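Local coordinates for fanconi-associated nuclease 1 homolog (Pseudomonas aeruginosa, PDB 5Y7Q), which is a bacterial member of the FAN1 nuclease family, combining HTH, SAP and VRR-NUC domains in one largely helical chain that is bound to DNA in this crystal, at residues Q531-A535 against Q536-R540; P40-Y43 against L44-R48; L298-R301 against L302-S306; L481-P484 against F485-W488. All blocks are in the same frame, centred on the assembly; numbering follows the deposited sequence.

How the interactions relate
All four contacts are local, each within eight to ten consecutive residues, so none encloses or crosses another; from the N terminus they run in series. Interaction 2 (40-48) starts helix 42-57 in the HTH range and reaches DNA chain B. Interaction 3 (298-306) ends helix 296-304 among helices on the far side of the chain's centre, their centres about 47 Å apart. The last two share the VRR-NUC range: interaction 4 (481-488) turns the loop between helices 467-478 and 493-502 and approaches DNA chain D, whereas interaction 1 (531-540) closes a hairpin of the mixed sheet; the nearest atoms of interactions 4 and 1 are about 13 Å apart.

Interaction 1. Residues Q531-A535 against Q536-R540; sequences QFWPA and QRRYR
Arg538 lays its guanidinium almost flat on the indole of Trp533, a stacked cation-pi pair with planes 19° apart and CZ of Arg538 4.0 Å from the centroid of the six-membered ring. NH1 of Arg538 makes the closest approach, 3.5 Å from Trp533 CE3 and displaced toward the rim of that face. The chain of Arg538 starts extended (chi1 -156°) and bends at chi3, which swings its head back across the ring. Gln536 gives it a second hold: its OE1 accepts from Arg538 NH2 at 2.8 Å, in the guanidinium plane, although the nitrogen sits above the amide plane and off a lone pair. Arg540, on the same face of the hairpin, brings CB to the ring's edge, 3.9 Å from Trp533 CZ3. On the reverse face Phe532 CD1 rests 3.7 Å from Tyr539 CB.

Behind these groups stands the antiparallel backbone: Trp533 N donates to Arg538 O at 2.9 Å and Gln531 N to Arg540 O at 2.8 Å, flanking the non-hydrogen-bonded pair Phe532-Tyr539. At the bend Arg537 and Arg538 both face Trp533, a G1 beta bulge in which Arg537 is left-handed (phi 58°). NE of Arg537 bonds the carbonyl of Asp501 in helix 493-502, against which Phe532 also packs, while strands 402-405 and 569-577 flank the hairpin in the mixed sheet.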
loop_
_atom_site.group_PDB
_atom_site.type_symbol
_atom_site.label_atom_id
_atom_site.label_comp_id
_atom_site.label_asym_id
_atom_site.label_seq_id
_atom_site.Cartn_x
_atom_site.Cartn_y
_atom_site.Cartn_z
ATOM N N GLN A 531 2.616 29.714 -0.602
ATOM C CA GLN A 531 3.556 30.816 -0.665
ATOM C C GLN A 531 3.524 31.597 0.641
ATOM O O GLN A 531 2.466 31.764 1.266
ATOM C CB GLN A 531 3.312 31.743 -1.873
ATOM C CG GLN A 531 1.914 31.805 -2.432
ATOM C CD GLN A 531 1.728 33.037 -3.319
ATOM O OE1 GLN A 531 2.701 33.724 -3.655
ATOM N NE2 GLN A 531 0.481 33.332 -3.684
ATOM N N PHE A 532 4.708 32.038 1.051
ATOM C CA PHE A 532 4.924 32.733 2.299
ATOM C C PHE A 532 5.492 34.109 2.009
ATOM O O PHE A 532 6.318 34.290 1.101
ATOM C CB PHE A 532 5.880 31.962 3.216
ATOM C CG PHE A 532 5.369 30.605 3.632
ATOM C CD1 PHE A 532 4.279 30.487 4.484
ATOM C CD2 PHE A 532 5.987 29.443 3.177
ATOM C CE1 PHE A 532 3.813 29.237 4.863
ATOM C CE2 PHE A 532 5.529 28.203 3.553
ATOM C CZ PHE A 532 4.449 28.092 4.391
ATOM N N TRP A 533 5.038 35.071 2.797
ATOM C CA TRP A 533 5.618 36.404 2.852
ATOM C C TRP A 533 6.101 36.527 4.292
ATOM O O TRP A 533 5.314 36.881 5.194
ATOM C CB TRP A 533 4.597 37.474 2.484
ATOM C CG TRP A 533 4.047 37.444 1.051
ATOM C CD1 TRP A 533 4.535 38.133 -0.032
ATOM C CD2 TRP A 533 2.877 36.743 0.581
ATOM N NE1 TRP A 533 3.753 37.896 -1.141
ATOM C CE2 TRP A 533 2.725 37.056 -0.796
ATOM C CE3 TRP A 533 1.953 35.876 1.181
ATOM C CZ2 TRP A 533 1.687 36.526 -1.580
ATOM C CZ3 TRP A 533 0.918 35.351 0.396
ATOM C CH2 TRP A 533 0.797 35.680 -0.967
ATOM N N PRO A 534 7.350 36.130 4.569
ATOM C CA PRO A 534 7.840 36.117 5.962
ATOM C C PRO A 534 7.905 37.475 6.611
ATOM O O PRO A 534 7.976 37.529 7.843
ATOM C CB PRO A 534 9.243 35.496 5.848
ATOM C CG PRO A 534 9.579 35.511 4.388
ATOM C CD PRO A 534 8.264 35.411 3.662
ATOM N N ALA A 535 7.895 38.563 5.833
ATOM C CA ALA A 535 7.920 39.905 6.415
ATOM C C ALA A 535 6.688 40.157 7.274
ATOM O O ALA A 535 6.793 40.590 8.430
ATOM C CB ALA A 535 8.021 40.961 5.311
ATOM N N GLN A 536 5.508 39.941 6.707
ATOM C CA GLN A 536 4.249 40.100 7.413
ATOM C C GLN A 536 3.692 38.783 7.940
ATOM O O GLN A 536 2.540 38.743 8.364
ATOM C CB GLN A 536 3.240 40.812 6.515
ATOM C CG GLN A 536 3.294 40.361 5.067
ATOM C CD GLN A 536 3.118 41.497 4.072
ATOM O OE1 GLN A 536 2.801 41.265 2.900
ATOM N NE2 GLN A 536 3.338 42.730 4.528
ATOM N N ARG A 537 4.458 37.694 7.860
ATOM C CA ARG A 537 4.069 36.376 8.401
ATOM C C ARG A 537 2.761 35.866 7.792
ATOM O O ARG A 537 1.881 35.354 8.495
ATOM C CB ARG A 537 3.980 36.394 9.931
ATOM C CG ARG A 537 5.257 36.893 10.609
ATOM C CD ARG A 537 5.132 36.938 12.119
ATOM N NE ARG A 537 5.085 35.593 12.648
ATOM C CZ ARG A 537 4.731 35.269 13.886
ATOM N NH1 ARG A 537 4.370 36.218 14.747
ATOM N NH2 ARG A 537 4.744 33.977 14.255
ATOM N N ARG A 538 2.646 35.958 6.467
ATOM C CA ARG A 538 1.392 35.606 5.815
ATOM C C ARG A 538 1.586 34.470 4.818
ATOM O O ARG A 538 2.691 34.217 4.320
ATOM C CB ARG A 538 0.774 36.824 5.105
ATOM C CG ARG A 538 -0.745 36.728 4.897
ATOM C CD ARG A 538 -1.313 37.972 4.209
ATOM N NE ARG A 538 -1.113 37.980 2.756
ATOM C CZ ARG A 538 -0.210 38.725 2.123
ATOM N NH1 ARG A 538 -0.117 38.669 0.798
ATOM N NH2 ARG A 538 0.591 39.532 2.818
ATOM N N TYR A 539 0.493 33.779 4.523
ATOM C CA TYR A 539 0.566 32.642 3.620
ATOM C C TYR A 539 -0.651 32.632 2.716
ATOM O O TYR A 539 -1.696 33.204 3.034
ATOM C CB TYR A 539 0.665 31.303 4.373
ATOM C CG TYR A 539 -0.656 30.752 4.854
ATOM C CD1 TYR A 539 -1.305 31.304 5.944
ATOM C CD2 TYR A 539 -1.249 29.669 4.228
ATOM C CE1 TYR A 539 -2.506 30.809 6.392
ATOM C CE2 TYR A 539 -2.464 29.160 4.680
ATOM C CZ TYR A 539 -3.091 29.739 5.761
ATOM O OH TYR A 539 -4.296 29.246 6.225
ATOM N N ARG A 540 -0.486 31.983 1.568
ATOM C CA ARG A 540 -1.614 31.616 0.727
ATOM C C ARG A 540 -1.292 30.290 0.047
ATOM O O ARG A 540 -0.168 30.101 -0.409
ATOM C CB ARG A 540 -1.900 32.689 -0.317
ATOM C CG ARG A 540 -2.932 32.263 -1.301
ATOM C CD ARG A 540 -3.334 33.346 -2.293
ATOM N NE ARG A 540 -2.235 33.736 -3.168
ATOM C CZ ARG A 540 -2.415 34.349 -4.327
ATOM N NH1 ARG A 540 -3.644 34.608 -4.725
ATOM N NH2 ARG A 540 -1.376 34.690 -5.082
#

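Interaction 2. Residues P40-Y43 against L44-R48. With nucleotides of chain B.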
loop_
_atom_site.group_PDB
_atom_site.type_symbol
_atom_site.label_atom_id
_atom_site.label_comp_id
_atom_site.label_asym_id
_atom_site.label_seq_id
_atom_site.Cartn_x
_atom_site.Cartn_y
_atom_site.Cartn_z
ATOM N N PRO A 40 29.188 -13.161 7.775
ATOM C CA PRO A 40 28.728 -13.712 6.487
ATOM C C PRO A 40 27.400 -14.442 6.557
ATOM O O PRO A 40 26.765 -14.653 5.510
ATOM C CB PRO A 40 29.864 -14.663 6.087
ATOM C CG PRO A 40 30.614 -14.915 7.347
ATOM C CD PRO A 40 30.491 -13.686 8.184
ATOM N N PHE A 41 26.960 -14.838 7.750
ATOM C CA PHE A 41 25.689 -15.528 7.949
ATOM C C PHE A 41 24.540 -14.610 8.391
ATOM O O PHE A 41 23.540 -15.114 8.909
ATOM C CB PHE A 41 25.869 -16.699 8.908
ATOM C CG PHE A 41 26.503 -17.899 8.254
ATOM C CD1 PHE A 41 25.825 -18.594 7.252
ATOM C CD2 PHE A 41 27.783 -18.319 8.619
ATOM C CE1 PHE A 41 26.416 -19.694 6.625
ATOM C CE2 PHE A 41 28.375 -19.422 8.004
ATOM C CZ PHE A 41 27.695 -20.113 7.008
ATOM N N TYR A 42 24.683 -13.284 8.255
ATOM C CA TYR A 42 23.713 -12.316 8.777
ATOM C C TYR A 42 22.264 -12.736 8.519
ATOM O O TYR A 42 21.414 -12.653 9.417
ATOM C CB TYR A 42 23.967 -10.923 8.160
ATOM C CG TYR A 42 23.650 -10.828 6.680
ATOM C CD1 TYR A 42 24.589 -11.187 5.718
ATOM C CD2 TYR A 42 22.395 -10.430 6.245
ATOM C CE1 TYR A 42 24.282 -11.135 4.364
ATOM C CE2 TYR A 42 22.080 -10.370 4.905
ATOM C CZ TYR A 42 23.021 -10.720 3.969
ATOM O OH TYR A 42 22.692 -10.660 2.632
ATOM N N TYR A 43 21.988 -13.233 7.308
ATOM C CA TYR A 43 20.626 -13.598 6.925
ATOM C C TYR A 43 20.124 -14.800 7.724
ATOM O O TYR A 43 18.984 -14.797 8.208
ATOM C CB TYR A 43 20.578 -13.884 5.421
ATOM C CG TYR A 43 21.515 -15.008 4.961
ATOM C CD1 TYR A 43 22.873 -14.767 4.749
ATOM C CD2 TYR A 43 21.039 -16.306 4.743
ATOM C CE1 TYR A 43 23.738 -15.777 4.343
ATOM C CE2 TYR A 43 21.889 -17.314 4.313
ATOM C CZ TYR A 43 23.243 -17.052 4.120
ATOM O OH TYR A 43 24.110 -18.055 3.709
ATOM N N LEU A 44 20.960 -15.836 7.874
ATOM C CA LEU A 44 20.575 -16.989 8.686
ATOM C C LEU A 44 20.293 -16.580 10.131
ATOM O O LEU A 44 19.269 -16.973 10.702
ATOM C CB LEU A 44 21.663 -18.054 8.624
ATOM C CG LEU A 44 21.515 -19.256 9.541
ATOM C CD1 LEU A 44 20.276 -20.015 9.170
ATOM C CD2 LEU A 44 22.731 -20.116 9.368
ATOM N N HIS A 45 21.194 -15.780 10.730
ATOM C CA HIS A 45 20.962 -15.193 12.054
ATOM C C HIS A 45 19.584 -14.534 12.152
ATOM O O HIS A 45 18.842 -14.748 13.125
ATOM C CB HIS A 45 22.039 -14.158 12.372
ATOM C CG HIS A 45 23.416 -14.719 12.494
ATOM N ND1 HIS A 45 23.662 -16.061 12.688
ATOM C CD2 HIS A 45 24.628 -14.114 12.470
ATOM C CE1 HIS A 45 24.966 -16.261 12.769
ATOM N NE2 HIS A 45 25.575 -15.096 12.639
ATOM N N ASN A 46 19.225 -13.718 11.154
ATOM C CA ASN A 46 17.911 -13.084 11.199
ATOM C C ASN A 46 16.799 -14.134 11.178
ATOM O O ASN A 46 15.813 -14.032 11.927
ATOM C CB ASN A 46 17.753 -12.083 10.040
ATOM C CG ASN A 46 18.821 -10.974 10.046
ATOM O OD1 ASN A 46 19.446 -10.695 11.078
ATOM N ND2 ASN A 46 19.027 -10.340 8.881
ATOM N N PHE A 47 16.954 -15.166 10.350
ATOM C CA PHE A 47 15.921 -16.194 10.241
ATOM C C PHE A 47 15.726 -16.957 11.557
ATOM O O PHE A 47 14.582 -17.200 11.979
ATOM C CB PHE A 47 16.283 -17.154 9.112
ATOM C CG PHE A 47 15.165 -18.054 8.704
ATOM C CD1 PHE A 47 14.283 -17.676 7.709
ATOM C CD2 PHE A 47 14.984 -19.270 9.314
ATOM C CE1 PHE A 47 13.245 -18.503 7.335
ATOM C CE2 PHE A 47 13.952 -20.093 8.935
ATOM C CZ PHE A 47 13.082 -19.708 7.945
ATOM N N ARG A 48 16.829 -17.365 12.206
ATOM C CA ARG A 48 16.740 -17.947 13.547
ATOM C C ARG A 48 16.040 -16.993 14.523
ATOM O O ARG A 48 15.216 -17.424 15.346
ATOM C CB ARG A 48 18.138 -18.330 14.067
ATOM C CG ARG A 48 19.003 -19.117 13.084
ATOM C CD ARG A 48 19.911 -20.106 13.744
ATOM N NE ARG A 48 21.297 -19.658 13.908
ATOM C CZ ARG A 48 22.356 -20.269 13.367
ATOM N NH1 ARG A 48 22.177 -21.334 12.604
ATOM N NH2 ARG A 48 23.590 -19.819 13.578
ATOM P P DG B 10 25.464 -11.118 0.550
ATOM O OP1 DG B 10 26.839 -11.660 0.509
ATOM O OP2 DG B 10 24.308 -11.911 0.996
ATOM O "O5'" DG B 10 25.590 -9.787 1.406
ATOM C "C5'" DG B 10 26.573 -8.832 1.042
ATOM C "C4'" DG B 10 26.210 -7.486 1.584
ATOM O "O4'" DG B 10 25.055 -7.000 0.875
ATOM C "C3'" DG B 10 25.842 -7.502 3.064
ATOM O "O3'" DG B 10 26.710 -6.666 3.790
ATOM C "C2'" DG B 10 24.404 -6.991 3.122
ATOM C "C1'" DG B 10 24.203 -6.338 1.768
ATOM N N9 DG B 10 22.844 -6.487 1.302
ATOM C C8 DG B 10 22.066 -7.619 1.365
ATOM N N7 DG B 10 20.870 -7.457 0.876
ATOM C C5 DG B 10 20.852 -6.126 0.473
ATOM C C6 DG B 10 19.820 -5.365 -0.131
ATOM O O6 DG B 10 18.668 -5.732 -0.437
ATOM N N1 DG B 10 20.229 -4.044 -0.368
ATOM C C2 DG B 10 21.479 -3.532 -0.053
ATOM N N2 DG B 10 21.701 -2.248 -0.355
ATOM N N3 DG B 10 22.447 -4.235 0.503
ATOM C C4 DG B 10 22.065 -5.517 0.740
#
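Phe41 and His45 meet in a CH-pi contact at the start of helix 42-57: CB of Phe41 stands over the imidazole face, 4.2 Å from its centroid and 22° off the normal. Apolar packing continues beside it, where Phe41 and Leu44 lie side by side and point the same way, with Phe41 CD1 4.0 Å from Leu44 CD2. Leu44 CG in turn lies over the guanidinium face of Arg48, whose NH2 forms a salt bridge to Glu78.

Backbone hydrogen bonds make up the second group. Phe41 occupies the N-cap position, and its carbonyl receives the first bond of the helix, from His45 N at 3.0 Å; Asn46 N to Tyr42 O and Phe47 N to Tyr43 O follow.

The third kind reaches the DNA. Tyr42 OH donates to OP2 of DG10 of chain B at 2.6 Å, with the phosphorus in the plane of the phenol at its edge. Here CG sits between the backbone N and the carbonyl carbon (chi1 69°), which turns the ring outward from the helix. Tyr43 uses a similar first torsion, yet its hydroxyl pairs with Glu104 and its ring meets Arg86 in a cation-pi contact.

Two adjacent tyrosines thus serve different chemistry: one binds the DNA backbone, its hydroxyl donating to a phosphate oxygen, consistent with a grip that does not read the base, while the other joins charged groups within the protein.

Interaction 3. Residues L298-R301 against L302-S306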
loop_
_atom_site.group_PDB
_atom_site.type_symbol
_atom_site.label_atom_id
_atom_site.label_comp_id
_atom_site.label_asym_id
_atom_site.label_seq_id
_atom_site.Cartn_x
_atom_site.Cartn_y
_atom_site.Cartn_z
ATOM N N LEU A 298 -24.512 -7.412 -11.119
ATOM C CA LEU A 298 -23.594 -8.084 -10.209
ATOM C C LEU A 298 -22.700 -7.085 -9.485
ATOM O O LEU A 298 -22.430 -7.253 -8.289
ATOM C CB LEU A 298 -22.768 -9.117 -10.967
ATOM C CG LEU A 298 -21.717 -9.885 -10.169
ATOM C CD1 LEU A 298 -22.264 -10.419 -8.852
ATOM C CD2 LEU A 298 -21.194 -11.019 -11.032
ATOM N N ALA A 299 -22.229 -6.045 -10.192
ATOM C CA ALA A 299 -21.448 -4.986 -9.544
ATOM C C ALA A 299 -22.232 -4.363 -8.401
ATOM O O ALA A 299 -21.733 -4.245 -7.278
ATOM C CB ALA A 299 -21.052 -3.905 -10.551
ATOM N N GLN A 300 -23.477 -3.985 -8.672
ATOM C CA GLN A 300 -24.349 -3.483 -7.626
ATOM C C GLN A 300 -24.425 -4.448 -6.441
ATOM O O GLN A 300 -24.241 -4.041 -5.289
ATOM C CB GLN A 300 -25.728 -3.232 -8.215
ATOM C CG GLN A 300 -26.719 -2.921 -7.171
ATOM C CD GLN A 300 -27.510 -4.111 -6.747
ATOM O OE1 GLN A 300 -28.171 -4.086 -5.701
ATOM N NE2 GLN A 300 -27.470 -5.163 -7.551
ATOM N N ARG A 301 -24.724 -5.729 -6.700
ATOM C CA ARG A 301 -24.780 -6.720 -5.624
ATOM C C ARG A 301 -23.506 -6.694 -4.776
ATOM O O ARG A 301 -23.557 -6.568 -3.538
ATOM C CB ARG A 301 -24.975 -8.111 -6.220
ATOM C CG ARG A 301 -26.190 -8.881 -5.769
ATOM C CD ARG A 301 -25.981 -10.379 -6.050
ATOM N NE ARG A 301 -27.224 -11.069 -6.391
ATOM C CZ ARG A 301 -27.655 -11.274 -7.636
ATOM N NH1 ARG A 301 -28.803 -11.912 -7.838
ATOM N NH2 ARG A 301 -26.944 -10.849 -8.682
ATOM N N LEU A 302 -22.343 -6.795 -5.438
ATOM C CA LEU A 302 -21.080 -6.929 -4.711
ATOM C C LEU A 302 -20.730 -5.648 -3.954
ATOM O O LEU A 302 -20.315 -5.705 -2.795
ATOM C CB LEU A 302 -19.946 -7.334 -5.663
ATOM C CG LEU A 302 -20.075 -8.649 -6.449
ATOM C CD1 LEU A 302 -18.926 -8.832 -7.448
ATOM C CD2 LEU A 302 -20.122 -9.855 -5.540
ATOM N N TYR A 303 -20.890 -4.480 -4.584
ATOM C CA TYR A 303 -20.749 -3.217 -3.848
ATOM C C TYR A 303 -21.688 -3.154 -2.635
ATOM O O TYR A 303 -21.287 -2.713 -1.550
ATOM C CB TYR A 303 -21.030 -2.023 -4.762
ATOM C CG TYR A 303 -19.950 -1.644 -5.752
ATOM C CD1 TYR A 303 -18.610 -1.519 -5.360
ATOM C CD2 TYR A 303 -20.277 -1.368 -7.083
ATOM C CE1 TYR A 303 -17.623 -1.140 -6.277
ATOM C CE2 TYR A 303 -19.303 -1.009 -7.996
ATOM C CZ TYR A 303 -17.984 -0.896 -7.592
ATOM O OH TYR A 303 -17.044 -0.522 -8.519
ATOM N N ARG A 304 -22.945 -3.578 -2.804
ATOM C CA ARG A 304 -23.911 -3.472 -1.718
ATOM C C ARG A 304 -23.561 -4.362 -0.542
ATOM O O ARG A 304 -23.879 -4.014 0.598
ATOM C CB ARG A 304 -25.320 -3.774 -2.215
ATOM C CG ARG A 304 -26.023 -2.507 -2.685
ATOM C CD ARG A 304 -27.396 -2.376 -2.116
ATOM N NE ARG A 304 -28.366 -2.595 -3.172
ATOM C CZ ARG A 304 -29.675 -2.487 -3.002
ATOM N NH1 ARG A 304 -30.154 -2.161 -1.799
ATOM N NH2 ARG A 304 -30.496 -2.707 -4.032
ATOM N N GLN A 305 -22.888 -5.488 -0.762
ATOM C CA GLN A 305 -22.515 -6.298 0.401
ATOM C C GLN A 305 -21.143 -5.929 0.976
ATOM O O GLN A 305 -20.625 -6.653 1.828
ATOM C CB GLN A 305 -22.605 -7.794 0.086
ATOM C CG GLN A 305 -21.500 -8.384 -0.708
ATOM C CD GLN A 305 -21.943 -9.673 -1.356
ATOM O OE1 GLN A 305 -21.310 -10.724 -1.178
ATOM N NE2 GLN A 305 -23.052 -9.613 -2.102
ATOM N N SER A 306 -20.543 -4.834 0.526
ATOM C CA SER A 306 -19.274 -4.355 1.056
ATOM C C SER A 306 -19.453 -3.059 1.850
ATOM O O SER A 306 -20.160 -2.138 1.413
ATOM C CB SER A 306 -18.281 -4.132 -0.085
ATOM O OG SER A 306 -17.148 -3.425 0.376
#
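The last turns of helix 296-304 bring Gln300 and Arg304 together, four residues apart on one flank. Gln300 OE1 accepts two bonds from the same guanidinium: Arg304 NE at 2.9 Å, in the amide plane and on a lone pair, and Arg304 NH2 at 3.2 Å, from a donor tilted 27° out of it. The oxygen lies near the edge of the guanidinium, and the amide and guanidinium planes stand 65° apart. Gln300 runs out with CG anti to the backbone N (chi1 171°) and then bends at chi2, raising its amide to Arg304; NE2 is held by the carbonyl of Asp297, which fixes the amide's rotation.

The same spacing repeats around the helix. Leu298 CD1 nestles against Leu302 CG at 3.7 Å, and Ala299 CB meets Tyr303 CE2 at 4.2 Å. Tyr303 reaches on to Glu291 through its hydroxyl and meets Phe284 edge-to-face, both on helix 273-292.

Gln305 is the first residue to leave helical geometry. Its backbone N still bonds Arg301 O at 3.1 Å, and its side-chain NE2 adds a weak bond of 3.4 Å to that Arg301 O. Ser306 N then closes on Tyr303 O, a shorter turn that ends the helix.

Such i to i+4 pairing is typical of an alpha-helix, here at a C-terminal end packed among helices 273-292, 311-321 and 325-337.

Interaction 4. Residues L481-P484 against F485-W488; sequences LQSP and FVYW. With nucleotides of chain D.
Pro484 covers one face of the Phe485 ring, with CB centred 4.1 Å from the centroid and only 9° off the normal, a CH-pi contact between neighbours in sequence. CG of Pro484 adds an approach of 3.7 Å to Phe485 CD1, so the pyrrolidine lies across the ring rather than at its rim. Phe415 meets Phe485 edge-to-face, and Ile423 touches both Pro484 and Phe485. The indole of Trp488 is treated similarly: Val486 CG1 stands over the centre of one face, and the polar edge turns to Leu481. There Trp488 NE1 donates to Leu481 O at 3.0 Å, a fairly straight bond (159° at the hydrogen) with the oxygen close to the ring plane, although the donor is tilted 24° from the carbonyl plane.

The chain reverses at Ser483-Val486, with Pro484 and Phe485 at the corners of the turn in the backbone angles of type I, and Ser483 places OG between its backbone N and carbonyl carbon (chi1 74°), where it accepts from Val486 N at 3.1 Å. The hydroxyl therefore does the work that the Ser483 carbonyl would do in the standard turn.

On the outside of the bend Gln482 extends toward DNA, its NE2 making a weak hydrogen bond to O4 of DT12 of chain D.

Chemically, the indole and serine bonds tie the arms and satisfy polar groups within a largely buried loop, while backbone bonds of Gln482 to Arg220 and Tyr487 N to Ser413 OG anchor it outside; apolar groups lie over one face of each ring, and the Gln482 amide holds the base only weakly.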
loop_
_atom_site.group_PDB
_atom_site.type_symbol
_atom_site.label_atom_id
_atom_site.label_comp_id
_atom_site.label_asym_id
_atom_site.label_seq_id
_atom_site.Cartn_x
_atom_site.Cartn_y
_atom_site.Cartn_z
ATOM N N LEU A 481 13.138 8.851 10.307
ATOM C CA LEU A 481 12.373 7.703 10.764
ATOM C C LEU A 481 11.132 7.535 9.900
ATOM O O LEU A 481 10.475 8.508 9.553
ATOM C CB LEU A 481 11.980 7.874 12.233
ATOM C CG LEU A 481 13.089 7.750 13.279
ATOM C CD1 LEU A 481 12.482 7.701 14.655
ATOM C CD2 LEU A 481 13.925 6.516 13.053
ATOM N N GLN A 482 10.823 6.300 9.518
ATOM C CA GLN A 482 9.633 6.056 8.710
ATOM C C GLN A 482 8.373 6.271 9.532
ATOM O O GLN A 482 8.274 5.791 10.668
ATOM C CB GLN A 482 9.664 4.645 8.149
ATOM C CG GLN A 482 10.913 4.396 7.384
ATOM C CD GLN A 482 10.641 4.114 5.954
ATOM O OE1 GLN A 482 9.890 4.841 5.297
ATOM N NE2 GLN A 482 11.253 3.048 5.439
ATOM N N SER A 483 7.427 7.024 8.967
ATOM C CA SER A 483 6.200 7.414 9.651
ATOM C C SER A 483 5.090 7.544 8.627
ATOM O O SER A 483 5.351 7.713 7.429
ATOM C CB SER A 483 6.366 8.740 10.401
ATOM O OG SER A 483 6.398 9.810 9.463
ATOM N N PRO A 484 3.840 7.476 9.056
ATOM C CA PRO A 484 2.753 7.709 8.091
ATOM C C PRO A 484 2.675 9.143 7.550
ATOM O O PRO A 484 2.381 9.323 6.359
ATOM C CB PRO A 484 1.502 7.327 8.900
ATOM C CG PRO A 484 1.905 7.537 10.353
ATOM C CD PRO A 484 3.353 7.184 10.420
ATOM N N PHE A 485 2.833 10.178 8.389
ATOM C CA PHE A 485 2.511 11.538 7.955
ATOM C C PHE A 485 3.691 12.470 7.663
ATOM O O PHE A 485 3.449 13.607 7.232
ATOM C CB PHE A 485 1.615 12.216 8.985
ATOM C CG PHE A 485 0.408 11.434 9.323
ATOM C CD1 PHE A 485 0.259 10.879 10.589
ATOM C CD2 PHE A 485 -0.581 11.239 8.386
ATOM C CE1 PHE A 485 -0.864 10.151 10.914
ATOM C CE2 PHE A 485 -1.717 10.511 8.705
ATOM C CZ PHE A 485 -1.854 9.959 9.973
ATOM N N VAL A 486 4.941 12.073 7.892
ATOM C CA VAL A 486 6.044 13.033 7.860
ATOM C C VAL A 486 6.912 12.755 6.647
ATOM O O VAL A 486 7.557 11.702 6.566
ATOM C CB VAL A 486 6.881 13.007 9.145
ATOM C CG1 VAL A 486 8.079 13.932 8.999
ATOM C CG2 VAL A 486 6.027 13.414 10.341
ATOM N N TYR A 487 6.956 13.719 5.725
ATOM C CA TYR A 487 7.761 13.635 4.513
ATOM C C TYR A 487 9.014 14.482 4.743
ATOM O O TYR A 487 9.010 15.679 4.463
ATOM C CB TYR A 487 6.973 14.175 3.311
ATOM C CG TYR A 487 5.580 13.594 3.036
ATOM C CD1 TYR A 487 5.321 12.893 1.857
ATOM C CD2 TYR A 487 4.529 13.777 3.920
ATOM C CE1 TYR A 487 4.071 12.365 1.579
ATOM C CE2 TYR A 487 3.273 13.262 3.648
ATOM C CZ TYR A 487 3.051 12.552 2.474
ATOM O OH TYR A 487 1.799 12.032 2.204
ATOM N N TRP A 488 10.128 13.838 5.100
ATOM C CA TRP A 488 11.352 14.551 5.474
ATOM C C TRP A 488 12.099 15.081 4.261
ATOM O O TRP A 488 12.809 16.093 4.352
ATOM C CB TRP A 488 12.320 13.641 6.237
ATOM C CG TRP A 488 11.768 12.917 7.382
ATOM C CD1 TRP A 488 11.319 11.634 7.386
ATOM C CD2 TRP A 488 11.622 13.408 8.732
ATOM N NE1 TRP A 488 10.896 11.296 8.646
ATOM C CE2 TRP A 488 11.068 12.365 9.490
ATOM C CE3 TRP A 488 11.904 14.629 9.364
ATOM C CZ2 TRP A 488 10.768 12.505 10.839
ATOM C CZ3 TRP A 488 11.621 14.763 10.715
ATOM C CH2 TRP A 488 11.063 13.703 11.437
ATOM P P DT D 12 8.481 -2.365 -2.558
ATOM O OP1 DT D 12 8.137 -3.061 -3.823
ATOM O OP2 DT D 12 9.405 -3.022 -1.602
ATOM O "O5'" DT D 12 9.064 -0.898 -2.900
ATOM C "C5'" DT D 12 9.817 -0.145 -1.911
ATOM C "C4'" DT D 12 10.008 1.317 -2.340
ATOM O "O4'" DT D 12 9.098 2.182 -1.586
ATOM C "C3'" DT D 12 11.404 1.898 -2.087
ATOM O "O3'" DT D 12 12.189 1.802 -3.260
ATOM C "C2'" DT D 12 11.086 3.346 -1.743
ATOM C "C1'" DT D 12 9.852 3.151 -0.888
ATOM N N1 DT D 12 10.148 2.587 0.461
ATOM C C2 DT D 12 11.174 3.114 1.239
ATOM O O2 DT D 12 11.878 4.052 0.901
ATOM N N3 DT D 12 11.337 2.501 2.449
ATOM C C4 DT D 12 10.610 1.437 2.953
ATOM O O4 DT D 12 10.834 0.952 4.055
ATOM C C5 DT D 12 9.576 0.942 2.092
ATOM C C6 DT D 12 9.384 1.529 0.915
#